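Local coordinates for protein JamJ (Lyngbya majuscula, PDB 5DOZ) that acts as the NADPH-binding enoyl reductase domain of a polyketide synthase and probably reduces an acyl-carrier-bound enoyl chain with formation of a cyclopropane ring, at residues Leu66-Thr69 / His73-Phe76; Val37-Gln42 / Asn118-Lys123; Glu209-Ile214 / Ile236-Asp241; Glu156-His161 / Gln173-Trp178; Gly97-Val102 / Leu127-Ala132. All blocks are in the same frame, centred on the assembly; numbering follows the deposited sequence.

The five contacts show how one fold uses different chemistry at different depths. Contacts 2, 3 and 4 are buried, whereas contacts 1 and 5 each have an inner apolar part and an exposed polar rim. Contacts 2 and 5 hold the same curled sheet and touch each other: strand 99-103 pairs with strand 120-122, and the salt bridge between Lys123 and Glu99 joins them. Contacts 3 and 4 belong to the nucleotide-binding half and meet through His161 and Leu159. Contacts 2 and 4 are purely aliphatic, contact 3 mixes a phenyl ring with a hydrogen-bonded amide, and contact 1 stands apart in an outer loop, nested within the chain span closed by contact 2.

Contact 1 of 5, residues Leu66-Thr69 / His73-Phe76; sequences LGIT and HLTF
Ile68 and His73 come together with their CA atoms 5.6 Å apart, in two loop segments, 66-69 and 73-76, that have no regular strand pairing and are separated by three intervening residues. Ile68 touches both His73 and Leu74, one branch to each. Its longer branch, extended at chi2 (176°), carries CD1 to 3.9 Å from CD1 of Leu74, the two chains meeting at a slant. Its CG2 methyl lies 4.2 Å from CB of His73, the two side chains running past each other in opposite senses. Leu74 has its CG opposite the backbone N (chi1 -170°), and this carries the buried isobutyl group in among Asn53, Asn62 and Tyr16.

At the outer end Thr69 meets the imidazole. Its OG1 lies at the rim of the ring and close to the ring plane, 3.2 Å from CE1 of His73, and so approaches an edge and not the pi face. The neighbouring ring nitrogen, ND1, takes a weak hydrogen bond from the backbone N of Ser70, between the segments. The chemistry therefore changes along the contact: dispersion between branched side chains on the protein side, and polar atoms around an imidazole edge on the side toward solvent, consistent with a short loop held close by light contacts.

Contact 2 of 5, residues Val37-Gln42 / Asn118-Lys123; sequences VKVQIQ and NNLVAK
Val37 and Leu120 are the residues of closest backbone approach, yet their CA atoms are 9.1 Å apart, so strands 37-42 and 120-122 are not hydrogen-bonded neighbours but face each other across a layer of side chains. From the first strand Val37 and Val39, two residues apart and therefore on the same side, both point toward the second, while Lys38 between them points away. From the second, one residue answers both: Leu120 spreads its fork over the pair.

CD1 of Leu120 lies against Val37, 3.9 Å from its CG1 and 4.0 Å from its CB, coming in at a slant over the branched end. The other methyl, CD2, meets CG2 of Val39 tip to tip at 4.0 Å. Both valines have the same first torsion (-176° in Val37), but the fork meets them differently: CD1 rests against the whole branched end of Val37, whereas only CG2 of Val39 meets CD2. No polar side-chain group takes part, and the backbone of strand 37-42 spends its hydrogen bonds on other strands: Val37 with Cys115, Val39 with Ile113, and Lys38 with Val85 and Gly86. Leu120 also touches Val100, Val102, Cys115 and Trp94.

An aliphatic interior of this kind, filled from several walls of one strongly curled sheet, is what the GroES-like fold of medium-chain dehydrogenases and reductases is built around.

Contact 3 of 5, residues Glu209-Ile214 / Ile236-Asp241; sequences EFANEI and IQKNLD
Two neighbouring helices of the nucleotide-binding half, packed against its parallel sheet, meet where Ala211 and Lys238 bring their CA atoms to 5.9 Å. The axes of 210-214 and 236-241 run side by side, 9.3 Å apart and only 4° from parallel. Ala211 turns its CB straight at the other helix and rests 4.0 Å from CD of Lys238. That lysine begins by pointing across, then bends at chi2 (-57°), so its aliphatic part lies in the interface while its ammonium leads away to a long, weak ion pair with Glu234.

Nearer the sheet the partners are a ring and an amide. Phe210 holds its CG between the backbone N and the carbonyl carbon, which sends the ring across toward the second helix; CZ reaches 3.9 Å from CB of Lys238 and 3.3 Å from OD1 of Asn239. The amide meets the ring obliquely, its plane 47° from that of the phenyl. OD1 is also bonded to NE2 of His161, and ND2 of Asn239 to the hydroxyl of Tyr249, so both ends of this buried amide are engaged, which probably fixes its rotation. His161 in turn meets the Phe210 ring edge to face. Nearly parallel neighbouring helices are typical of parallel alpha/beta folds, and the six-stranded sheet here, ordered 3-2-1-4-5-6, identifies a Rossmann fold.

Contact 4 of 5, residues Glu156-His161 / Gln173-Trp178; sequences ERVLIH and QLAQFW
Ala175 presents its single methyl squarely to the sheet, and two side chains of strand 157-160 receive it. Val158 is the nearer: its CG1 lies 3.8 Å from CB of Ala175, with the CA atoms of the two residues 7.6 Å apart. Ile160, one alternation further along the same face of the strand, reaches over with its long branch to place CD1 4.4 Å from that methyl, a looser touch.

The valine is turned in an unusual way. With chi1 at 60°, CG1 sits between the backbone N and the carbonyl carbon, and it is this branch that is directed at the helix; CG2 has no part in the contact. Ile160, by contrast, makes its reach with a chain that is nearly extended at chi2 (159°). The residue between them, Leu159, belongs to the other face of the sheet.

This pairing joins the first strand and helix of a beta-alpha-beta unit that continues into strand 181-186, where Val182 also touches Ala175. The strand backbone bonds to its sheet neighbours, Val158 to Glu181 and Phe183 and Leu159 to Val225. Between strand and helix the side-chain contacts are all aliphatic, so the join rests on dispersion, and a side chain as short as that of Ala175 lets the helix lie close on the sheet.

Contact 5 of 5, residues Gly97-Val102 / Leu127-Ala132; sequences GDEVMV and LKLIEA
Helix 129-132 lies beside strand 99-103 of the curled sheet in a partly buried contact of side chains with two separate footholds. At the inner one Met101 and Ala132 have CA atoms 7.2 Å apart. The thioether bends at chi3 (-74°), and its SD passes 3.7 Å from the carbonyl O of Ala132 and 4.2 Å from its CB. The outer foothold, at the surface, pairs Glu99 with Leu129: CD2 of the leucine meets the carboxylate, 4.1 Å from OE1 of Glu99, the two chains lying roughly at right angles.

That carboxylate does its polar work on another residue, since OE2 of Glu99 forms a salt bridge with Lys123, while the backbones of Met101 and Val121 are hydrogen-bonded in the sheet. The short helix has its own start fixed: Lys128, the N-cap, gives its backbone N-H to OE1 of Glu131 (2.9 Å, 168°), through the lone pair away from the other oxygen, which is one half of a capping box. The link is modest: a thioether sulfur beside a carbonyl oxygen and an alanine methyl, and a leucine methyl beside a carboxylate, with no hydrogen bond between the segments.

Contact 1 of 5, residues Leu66-Thr69 / His73-Phe76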
# COMPACT_ATOMS: atom_id res chain seq x y z
N LEU A 66 -5.12 -12.50 -13.54
CA LEU A 66 -6.17 -13.17 -12.78
C LEU A 66 -7.22 -13.70 -13.76
O LEU A 66 -7.05 -13.58 -14.97
CB LEU A 66 -6.78 -12.23 -11.73
CG LEU A 66 -5.80 -11.64 -10.70
CD1 LEU A 66 -6.18 -10.23 -10.27
CD2 LEU A 66 -5.64 -12.56 -9.49
N GLY A 67 -8.30 -14.28 -13.25
CA GLY A 67 -9.32 -14.85 -14.14
C GLY A 67 -10.55 -13.99 -14.34
O GLY A 67 -11.59 -14.49 -14.76
N ILE A 68 -10.44 -12.70 -14.05
CA ILE A 68 -11.57 -11.77 -14.14
C ILE A 68 -11.90 -11.46 -15.60
O ILE A 68 -11.19 -10.70 -16.27
CB ILE A 68 -11.31 -10.46 -13.35
CG1 ILE A 68 -10.82 -10.78 -11.93
CG2 ILE A 68 -12.58 -9.62 -13.31
CD1 ILE A 68 -10.45 -9.57 -11.10
N THR A 69 -12.99 -12.06 -16.09
CA THR A 69 -13.43 -11.87 -17.47
C THR A 69 -14.51 -10.80 -17.58
O THR A 69 -14.56 -10.05 -18.56
CB THR A 69 -13.97 -13.18 -18.09
OG1 THR A 69 -15.06 -13.68 -17.30
CG2 THR A 69 -12.87 -14.24 -18.18
N HIS A 73 -17.38 -10.66 -11.90
CA HIS A 73 -16.37 -11.44 -11.19
C HIS A 73 -15.44 -10.57 -10.34
O HIS A 73 -14.57 -11.08 -9.63
CB HIS A 73 -15.57 -12.30 -12.17
CG HIS A 73 -16.42 -13.14 -13.07
ND1 HIS A 73 -16.30 -13.13 -14.44
CD2 HIS A 73 -17.42 -14.01 -12.79
CE1 HIS A 73 -17.18 -13.96 -14.97
NE2 HIS A 73 -17.87 -14.51 -13.99
N LEU A 74 -15.62 -9.25 -10.42
CA LEU A 74 -14.77 -8.32 -9.69
C LEU A 74 -15.18 -8.20 -8.22
O LEU A 74 -16.36 -7.99 -7.90
CB LEU A 74 -14.74 -6.94 -10.38
CG LEU A 74 -13.73 -5.88 -9.92
CD1 LEU A 74 -12.28 -6.32 -10.12
CD2 LEU A 74 -13.98 -4.56 -10.63
N THR A 75 -14.21 -8.37 -7.34
CA THR A 75 -14.39 -8.10 -5.92
C THR A 75 -13.41 -6.99 -5.52
O THR A 75 -12.55 -6.60 -6.31
CB THR A 75 -14.16 -9.36 -5.05
OG1 THR A 75 -12.86 -9.91 -5.33
CG2 THR A 75 -15.24 -10.42 -5.32
N PHE A 76 -13.56 -6.48 -4.31
CA PHE A 76 -12.77 -5.35 -3.85
C PHE A 76 -12.16 -5.64 -2.49
O PHE A 76 -12.76 -6.35 -1.68
CB PHE A 76 -13.67 -4.10 -3.77
CG PHE A 76 -14.26 -3.68 -5.09
CD1 PHE A 76 -15.50 -4.18 -5.50
CD2 PHE A 76 -13.59 -2.80 -5.93
CE1 PHE A 76 -16.05 -3.80 -6.72
CE2 PHE A 76 -14.14 -2.42 -7.15
CZ PHE A 76 -15.37 -2.92 -7.54

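Contact 2 of 5, residues Val37-Gln42 / Asn118-Lys123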
# COMPACT_ATOMS: atom_id res chain seq x y z
N VAL A 37 -8.40 -20.58 6.03
CA VAL A 37 -8.88 -19.91 7.23
C VAL A 37 -10.06 -19.01 6.86
O VAL A 37 -10.04 -18.34 5.82
CB VAL A 37 -7.77 -19.07 7.89
CG1 VAL A 37 -8.24 -18.45 9.19
CG2 VAL A 37 -6.53 -19.92 8.14
N LYS A 38 -11.09 -19.03 7.70
CA LYS A 38 -12.23 -18.13 7.56
C LYS A 38 -12.06 -16.97 8.54
O LYS A 38 -11.90 -17.18 9.75
CB LYS A 38 -13.54 -18.87 7.82
CG LYS A 38 -14.79 -18.07 7.47
CD LYS A 38 -16.04 -18.92 7.56
CE LYS A 38 -17.30 -18.10 7.29
NZ LYS A 38 -18.52 -18.96 7.20
N VAL A 39 -12.10 -15.74 8.02
CA VAL A 39 -11.91 -14.55 8.85
C VAL A 39 -13.12 -13.63 8.79
O VAL A 39 -13.60 -13.31 7.70
CB VAL A 39 -10.65 -13.75 8.42
CG1 VAL A 39 -10.46 -12.53 9.30
CG2 VAL A 39 -9.41 -14.64 8.45
N GLN A 40 -13.61 -13.22 9.96
CA GLN A 40 -14.68 -12.23 10.04
C GLN A 40 -14.08 -10.83 9.89
O GLN A 40 -13.32 -10.38 10.75
CB GLN A 40 -15.44 -12.35 11.37
CG GLN A 40 -16.37 -11.19 11.68
CD GLN A 40 -16.82 -11.17 13.13
OE1 GLN A 40 -16.81 -12.20 13.81
NE2 GLN A 40 -17.24 -10.00 13.61
N ILE A 41 -14.42 -10.16 8.79
CA ILE A 41 -13.85 -8.86 8.46
C ILE A 41 -14.44 -7.75 9.32
O ILE A 41 -15.66 -7.65 9.48
CB ILE A 41 -14.07 -8.52 6.96
CG1 ILE A 41 -13.42 -9.57 6.05
CG2 ILE A 41 -13.57 -7.12 6.64
CD1 ILE A 41 -11.90 -9.61 6.08
N GLN A 42 -13.58 -6.89 9.87
CA GLN A 42 -14.05 -5.83 10.77
C GLN A 42 -13.75 -4.40 10.30
O GLN A 42 -14.49 -3.48 10.63
CB GLN A 42 -13.54 -6.08 12.21
CG GLN A 42 -13.97 -7.46 12.72
CD GLN A 42 -13.89 -7.60 14.22
OE1 GLN A 42 -13.00 -8.29 14.74
NE2 GLN A 42 -14.82 -6.98 14.93
N ASN A 118 -1.04 -17.99 5.13
CA ASN A 118 0.15 -17.22 4.73
C ASN A 118 -0.19 -15.76 4.42
O ASN A 118 0.70 -14.91 4.32
CB ASN A 118 0.85 -17.87 3.53
CG ASN A 118 1.59 -19.16 3.88
OD1 ASN A 118 2.34 -19.23 4.86
ND2 ASN A 118 1.40 -20.19 3.07
N ASN A 119 -1.48 -15.48 4.28
CA ASN A 119 -1.96 -14.12 4.08
C ASN A 119 -2.35 -13.41 5.38
O ASN A 119 -2.91 -12.31 5.35
CB ASN A 119 -3.12 -14.12 3.07
CG ASN A 119 -2.65 -14.41 1.66
OD1 ASN A 119 -2.30 -15.55 1.32
ND2 ASN A 119 -2.62 -13.38 0.82
N LEU A 120 -2.02 -14.02 6.51
CA LEU A 120 -2.41 -13.49 7.82
C LEU A 120 -1.21 -13.23 8.72
O LEU A 120 -0.26 -14.01 8.75
CB LEU A 120 -3.36 -14.47 8.53
CG LEU A 120 -4.65 -14.91 7.85
CD1 LEU A 120 -5.33 -15.97 8.71
CD2 LEU A 120 -5.60 -13.74 7.62
N VAL A 121 -1.26 -12.13 9.45
CA VAL A 121 -0.29 -11.88 10.51
C VAL A 121 -1.04 -11.50 11.78
O VAL A 121 -2.19 -11.08 11.72
CB VAL A 121 0.77 -10.81 10.13
CG1 VAL A 121 1.62 -11.27 8.96
CG2 VAL A 121 0.13 -9.47 9.83
N ALA A 122 -0.38 -11.68 12.93
CA ALA A 122 -0.97 -11.32 14.22
C ALA A 122 -1.08 -9.81 14.36
O ALA A 122 -0.16 -9.08 14.00
CB ALA A 122 -0.14 -11.90 15.36
N LYS A 123 -2.22 -9.35 14.87
CA LYS A 123 -2.37 -7.95 15.23
C LYS A 123 -1.53 -7.65 16.48
O LYS A 123 -1.55 -8.44 17.43
CB LYS A 123 -3.83 -7.59 15.49
CG LYS A 123 -4.08 -6.09 15.65
CD LYS A 123 -5.49 -5.77 16.13
CE LYS A 123 -5.55 -5.54 17.64
NZ LYS A 123 -5.43 -6.80 18.43

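Contact 3 of 5, residues Glu209-Ile214 / Ile236-Asp241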
# COMPACT_ATOMS: atom_id res chain seq x y z
N GLU A 209 9.37 20.65 -10.88
CA GLU A 209 10.42 21.54 -10.40
C GLU A 209 11.13 21.05 -9.13
O GLU A 209 12.06 21.70 -8.64
CB GLU A 209 9.87 22.96 -10.20
CG GLU A 209 8.89 23.10 -9.04
CD GLU A 209 8.16 24.44 -9.04
OE1 GLU A 209 8.81 25.47 -9.29
OE2 GLU A 209 6.94 24.44 -8.76
N PHE A 210 10.70 19.90 -8.60
CA PHE A 210 11.34 19.31 -7.41
C PHE A 210 12.79 18.91 -7.72
O PHE A 210 13.65 18.95 -6.84
CB PHE A 210 10.55 18.10 -6.87
CG PHE A 210 10.53 16.91 -7.79
CD1 PHE A 210 11.54 15.95 -7.74
CD2 PHE A 210 9.50 16.74 -8.71
CE1 PHE A 210 11.53 14.86 -8.60
CE2 PHE A 210 9.48 15.65 -9.57
CZ PHE A 210 10.50 14.71 -9.51
N ALA A 211 13.03 18.54 -8.98
CA ALA A 211 14.35 18.11 -9.45
C ALA A 211 15.42 19.18 -9.24
O ALA A 211 16.48 18.90 -8.68
CB ALA A 211 14.28 17.70 -10.91
N ASN A 212 15.12 20.41 -9.67
CA ASN A 212 16.04 21.53 -9.52
C ASN A 212 16.26 21.91 -8.06
O ASN A 212 17.39 22.22 -7.66
CB ASN A 212 15.56 22.74 -10.32
CG ASN A 212 15.74 22.54 -11.82
OD1 ASN A 212 16.50 21.67 -12.26
ND2 ASN A 212 15.05 23.36 -12.60
N GLU A 213 15.19 21.88 -7.27
CA GLU A 213 15.24 22.15 -5.84
C GLU A 213 16.14 21.14 -5.12
O GLU A 213 16.94 21.52 -4.26
CB GLU A 213 13.83 22.16 -5.25
CG GLU A 213 12.94 23.29 -5.76
CD GLU A 213 11.45 23.06 -5.51
OE1 GLU A 213 11.03 21.90 -5.35
OE2 GLU A 213 10.70 24.06 -5.48
N ILE A 214 16.01 19.87 -5.47
CA ILE A 214 16.82 18.82 -4.86
C ILE A 214 18.30 18.98 -5.20
O ILE A 214 19.15 18.89 -4.31
CB ILE A 214 16.27 17.41 -5.16
CG1 ILE A 214 15.03 17.14 -4.30
CG2 ILE A 214 17.34 16.35 -4.94
CD1 ILE A 214 14.36 15.80 -4.49
N ILE A 236 9.40 10.42 -14.55
CA ILE A 236 10.44 9.40 -14.44
C ILE A 236 11.83 9.96 -14.76
O ILE A 236 12.79 9.70 -14.03
CB ILE A 236 10.12 8.13 -15.27
CG1 ILE A 236 8.90 7.41 -14.67
CG2 ILE A 236 11.33 7.20 -15.31
CD1 ILE A 236 8.34 6.29 -15.51
N GLN A 237 11.92 10.73 -15.84
CA GLN A 237 13.19 11.36 -16.24
C GLN A 237 13.69 12.34 -15.17
O GLN A 237 14.88 12.39 -14.88
CB GLN A 237 13.03 12.08 -17.59
CG GLN A 237 14.32 12.68 -18.14
CD GLN A 237 15.37 11.64 -18.48
OE1 GLN A 237 15.28 10.97 -19.52
NE2 GLN A 237 16.37 11.49 -17.62
N LYS A 238 12.76 13.10 -14.58
CA LYS A 238 13.09 14.03 -13.50
C LYS A 238 13.60 13.29 -12.26
O LYS A 238 14.52 13.76 -11.60
CB LYS A 238 11.89 14.91 -13.14
CG LYS A 238 11.52 15.95 -14.18
CD LYS A 238 12.67 16.89 -14.51
CE LYS A 238 12.27 17.94 -15.54
NZ LYS A 238 11.77 17.35 -16.82
N ASN A 239 13.00 12.14 -11.97
CA ASN A 239 13.48 11.27 -10.89
C ASN A 239 14.91 10.79 -11.13
O ASN A 239 15.74 10.81 -10.23
CB ASN A 239 12.54 10.08 -10.68
CG ASN A 239 11.23 10.46 -10.02
OD1 ASN A 239 11.12 11.49 -9.36
ND2 ASN A 239 10.21 9.63 -10.21
N LEU A 240 15.21 10.36 -12.36
CA LEU A 240 16.56 9.93 -12.71
C LEU A 240 17.58 11.05 -12.49
O LEU A 240 18.69 10.79 -12.02
CB LEU A 240 16.64 9.43 -14.15
CG LEU A 240 15.81 8.22 -14.58
CD1 LEU A 240 16.12 7.87 -16.02
CD2 LEU A 240 16.04 7.02 -13.68
N ASP A 241 17.21 12.29 -12.81
CA ASP A 241 18.10 13.45 -12.65
C ASP A 241 18.51 13.69 -11.19
O ASP A 241 19.66 14.07 -10.92
CB ASP A 241 17.46 14.72 -13.22
CG ASP A 241 17.21 14.64 -14.72
OD1 ASP A 241 17.59 13.62 -15.35
OD2 ASP A 241 16.62 15.59 -15.27

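Contact 4 of 5, residues Glu156-His161 / Gln173-Trp178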
# COMPACT_ATOMS: atom_id res chain seq x y z
N GLU A 156 21.90 8.32 4.58
CA GLU A 156 21.52 8.37 3.18
C GLU A 156 20.30 9.26 2.98
O GLU A 156 19.47 9.40 3.89
CB GLU A 156 21.26 6.97 2.63
CG GLU A 156 22.49 6.08 2.58
CD GLU A 156 22.32 4.88 1.67
OE1 GLU A 156 21.41 4.06 1.91
OE2 GLU A 156 23.11 4.76 0.70
N ARG A 157 20.21 9.87 1.81
CA ARG A 157 19.10 10.76 1.51
C ARG A 157 18.09 10.05 0.63
O ARG A 157 18.45 9.42 -0.36
CB ARG A 157 19.60 12.06 0.87
CG ARG A 157 20.61 12.79 1.76
CD ARG A 157 20.98 14.17 1.22
NE ARG A 157 21.80 14.10 0.01
CZ ARG A 157 23.11 13.92 -0.01
NH1 ARG A 157 23.80 13.77 1.12
NH2 ARG A 157 23.75 13.88 -1.17
N VAL A 158 16.82 10.11 1.03
CA VAL A 158 15.74 9.45 0.31
C VAL A 158 14.64 10.44 -0.09
O VAL A 158 14.23 11.28 0.71
CB VAL A 158 15.14 8.25 1.11
CG1 VAL A 158 14.56 8.70 2.45
CG2 VAL A 158 14.09 7.51 0.30
N LEU A 159 14.20 10.34 -1.34
CA LEU A 159 13.03 11.09 -1.80
C LEU A 159 11.80 10.19 -1.83
O LEU A 159 11.81 9.11 -2.42
CB LEU A 159 13.27 11.71 -3.18
CG LEU A 159 12.07 12.30 -3.94
CD1 LEU A 159 11.55 13.56 -3.26
CD2 LEU A 159 12.40 12.57 -5.40
N ILE A 160 10.74 10.65 -1.16
CA ILE A 160 9.45 9.97 -1.19
C ILE A 160 8.40 10.90 -1.82
O ILE A 160 8.09 11.96 -1.27
CB ILE A 160 8.99 9.54 0.23
CG1 ILE A 160 10.05 8.64 0.89
CG2 ILE A 160 7.64 8.83 0.17
CD1 ILE A 160 9.96 8.59 2.40
N HIS A 161 7.88 10.49 -2.98
CA HIS A 161 6.86 11.26 -3.70
C HIS A 161 5.45 11.07 -3.15
O HIS A 161 5.14 10.02 -2.59
CB HIS A 161 6.88 10.89 -5.19
CG HIS A 161 7.84 11.70 -6.01
ND1 HIS A 161 7.92 13.07 -5.92
CD2 HIS A 161 8.73 11.33 -6.96
CE1 HIS A 161 8.84 13.51 -6.77
NE2 HIS A 161 9.35 12.47 -7.41
N GLN A 173 7.77 7.27 8.02
CA GLN A 173 8.05 6.68 9.32
C GLN A 173 9.26 5.74 9.30
O GLN A 173 10.10 5.80 10.18
CB GLN A 173 6.84 5.92 9.86
CG GLN A 173 5.79 6.81 10.50
CD GLN A 173 4.83 6.03 11.38
OE1 GLN A 173 5.23 5.46 12.39
NE2 GLN A 173 3.55 6.01 11.00
N LEU A 174 9.34 4.89 8.28
CA LEU A 174 10.44 3.94 8.18
C LEU A 174 11.78 4.64 7.93
O LEU A 174 12.76 4.37 8.63
CB LEU A 174 10.16 2.87 7.13
CG LEU A 174 9.10 1.82 7.50
CD1 LEU A 174 8.90 0.84 6.36
CD2 LEU A 174 9.47 1.07 8.78
N ALA A 175 11.81 5.55 6.97
CA ALA A 175 13.04 6.25 6.61
C ALA A 175 13.63 7.03 7.79
O ALA A 175 14.85 6.97 8.02
CB ALA A 175 12.82 7.16 5.42
N GLN A 176 12.78 7.73 8.53
CA GLN A 176 13.22 8.53 9.69
C GLN A 176 13.72 7.65 10.83
O GLN A 176 14.76 7.94 11.43
CB GLN A 176 12.09 9.45 10.18
CG GLN A 176 11.74 10.57 9.21
CD GLN A 176 10.72 11.54 9.77
OE1 GLN A 176 9.71 11.14 10.35
NE2 GLN A 176 10.98 12.83 9.61
N PHE A 177 12.99 6.57 11.13
CA PHE A 177 13.39 5.62 12.17
C PHE A 177 14.69 4.90 11.81
O PHE A 177 15.43 4.46 12.69
CB PHE A 177 12.26 4.62 12.44
CG PHE A 177 12.61 3.57 13.47
CD1 PHE A 177 13.00 3.93 14.76
CD2 PHE A 177 12.52 2.22 13.16
CE1 PHE A 177 13.31 2.96 15.70
CE2 PHE A 177 12.82 1.24 14.10
CZ PHE A 177 13.22 1.62 15.37
N TRP A 178 14.97 4.79 10.51
CA TRP A 178 16.22 4.19 10.05
C TRP A 178 17.36 5.20 9.90
O TRP A 178 18.46 4.85 9.47
CB TRP A 178 16.00 3.35 8.78
CG TRP A 178 15.14 2.12 9.03
CD1 TRP A 178 14.95 1.48 10.23
CD2 TRP A 178 14.38 1.39 8.06
NE1 TRP A 178 14.11 0.41 10.06
CE2 TRP A 178 13.74 0.32 8.74
CE3 TRP A 178 14.16 1.53 6.68
CZ2 TRP A 178 12.91 -0.60 8.10
CZ3 TRP A 178 13.34 0.61 6.04
CH2 TRP A 178 12.72 -0.44 6.74

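Contact 5 of 5, residues Gly97-Val102 / Leu127-Ala132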
# COMPACT_ATOMS: atom_id res chain seq x y z
N GLY A 97 -10.68 -16.97 17.08
CA GLY A 97 -10.53 -15.90 18.07
C GLY A 97 -9.30 -15.03 17.85
O GLY A 97 -9.26 -13.90 18.33
N ASP A 98 -8.30 -15.56 17.14
CA ASP A 98 -7.08 -14.81 16.83
C ASP A 98 -7.42 -13.54 16.06
O ASP A 98 -8.11 -13.58 15.04
CB ASP A 98 -6.10 -15.66 16.00
CG ASP A 98 -5.37 -16.71 16.83
OD1 ASP A 98 -5.31 -16.60 18.08
OD2 ASP A 98 -4.82 -17.66 16.22
N GLU A 99 -6.96 -12.41 16.58
CA GLU A 99 -7.16 -11.13 15.91
C GLU A 99 -6.01 -10.88 14.95
O GLU A 99 -4.84 -10.85 15.34
CB GLU A 99 -7.29 -9.99 16.93
CG GLU A 99 -8.68 -9.90 17.53
CD GLU A 99 -8.80 -8.83 18.60
OE1 GLU A 99 -9.94 -8.35 18.82
OE2 GLU A 99 -7.77 -8.46 19.21
N VAL A 100 -6.36 -10.74 13.67
CA VAL A 100 -5.39 -10.80 12.60
C VAL A 100 -5.54 -9.63 11.63
O VAL A 100 -6.62 -9.05 11.51
CB VAL A 100 -5.46 -12.14 11.82
CG1 VAL A 100 -5.13 -13.32 12.73
CG2 VAL A 100 -6.83 -12.34 11.19
N MET A 101 -4.44 -9.30 10.97
CA MET A 101 -4.48 -8.44 9.81
C MET A 101 -4.42 -9.33 8.57
O MET A 101 -3.70 -10.34 8.56
CB MET A 101 -3.30 -7.46 9.82
CG MET A 101 -3.32 -6.50 11.00
SD MET A 101 -1.75 -5.64 11.19
CE MET A 101 -0.73 -6.93 11.86
N VAL A 102 -5.21 -8.99 7.56
CA VAL A 102 -5.15 -9.69 6.28
C VAL A 102 -4.31 -8.86 5.33
O VAL A 102 -4.40 -7.63 5.32
CB VAL A 102 -6.55 -9.92 5.67
CG1 VAL A 102 -6.43 -10.74 4.39
CG2 VAL A 102 -7.48 -10.61 6.65
N LEU A 127 -2.47 -2.27 19.98
CA LEU A 127 -3.19 -1.42 19.02
C LEU A 127 -4.68 -1.76 18.94
O LEU A 127 -5.08 -2.88 19.24
CB LEU A 127 -2.58 -1.53 17.62
CG LEU A 127 -1.17 -0.97 17.39
CD1 LEU A 127 -0.69 -1.34 16.00
CD2 LEU A 127 -1.13 0.54 17.58
N LYS A 128 -5.47 -0.77 18.53
CA LYS A 128 -6.89 -0.98 18.23
C LYS A 128 -7.01 -1.58 16.84
O LYS A 128 -6.15 -1.37 15.99
CB LYS A 128 -7.65 0.34 18.28
CG LYS A 128 -7.82 0.95 19.67
CD LYS A 128 -8.67 2.21 19.60
CE LYS A 128 -9.05 2.72 20.98
NZ LYS A 128 -7.92 3.44 21.65
N LEU A 129 -8.10 -2.32 16.60
CA LEU A 129 -8.36 -2.94 15.30
C LEU A 129 -8.22 -1.92 14.18
O LEU A 129 -7.54 -2.17 13.18
CB LEU A 129 -9.76 -3.56 15.24
CG LEU A 129 -10.08 -4.86 15.99
CD1 LEU A 129 -11.55 -5.23 15.79
CD2 LEU A 129 -9.19 -6.02 15.57
N ILE A 130 -8.84 -0.76 14.38
CA ILE A 130 -8.90 0.30 13.38
C ILE A 130 -7.52 0.91 13.11
O ILE A 130 -7.19 1.22 11.96
CB ILE A 130 -9.97 1.36 13.77
CG1 ILE A 130 -10.36 2.22 12.56
CG2 ILE A 130 -9.58 2.18 15.00
CD1 ILE A 130 -11.46 1.60 11.73
N GLU A 131 -6.71 1.05 14.16
CA GLU A 131 -5.32 1.49 14.03
C GLU A 131 -4.48 0.50 13.20
O GLU A 131 -3.70 0.90 12.34
CB GLU A 131 -4.70 1.70 15.42
CG GLU A 131 -5.17 2.99 16.10
CD GLU A 131 -4.81 3.07 17.58
OE1 GLU A 131 -4.72 2.03 18.27
OE2 GLU A 131 -4.63 4.22 18.06
N ALA A 132 -4.67 -0.79 13.47
CA ALA A 132 -3.95 -1.86 12.79
C ALA A 132 -4.32 -1.97 11.31
O ALA A 132 -3.55 -2.51 10.52
CB ALA A 132 -4.19 -3.19 13.49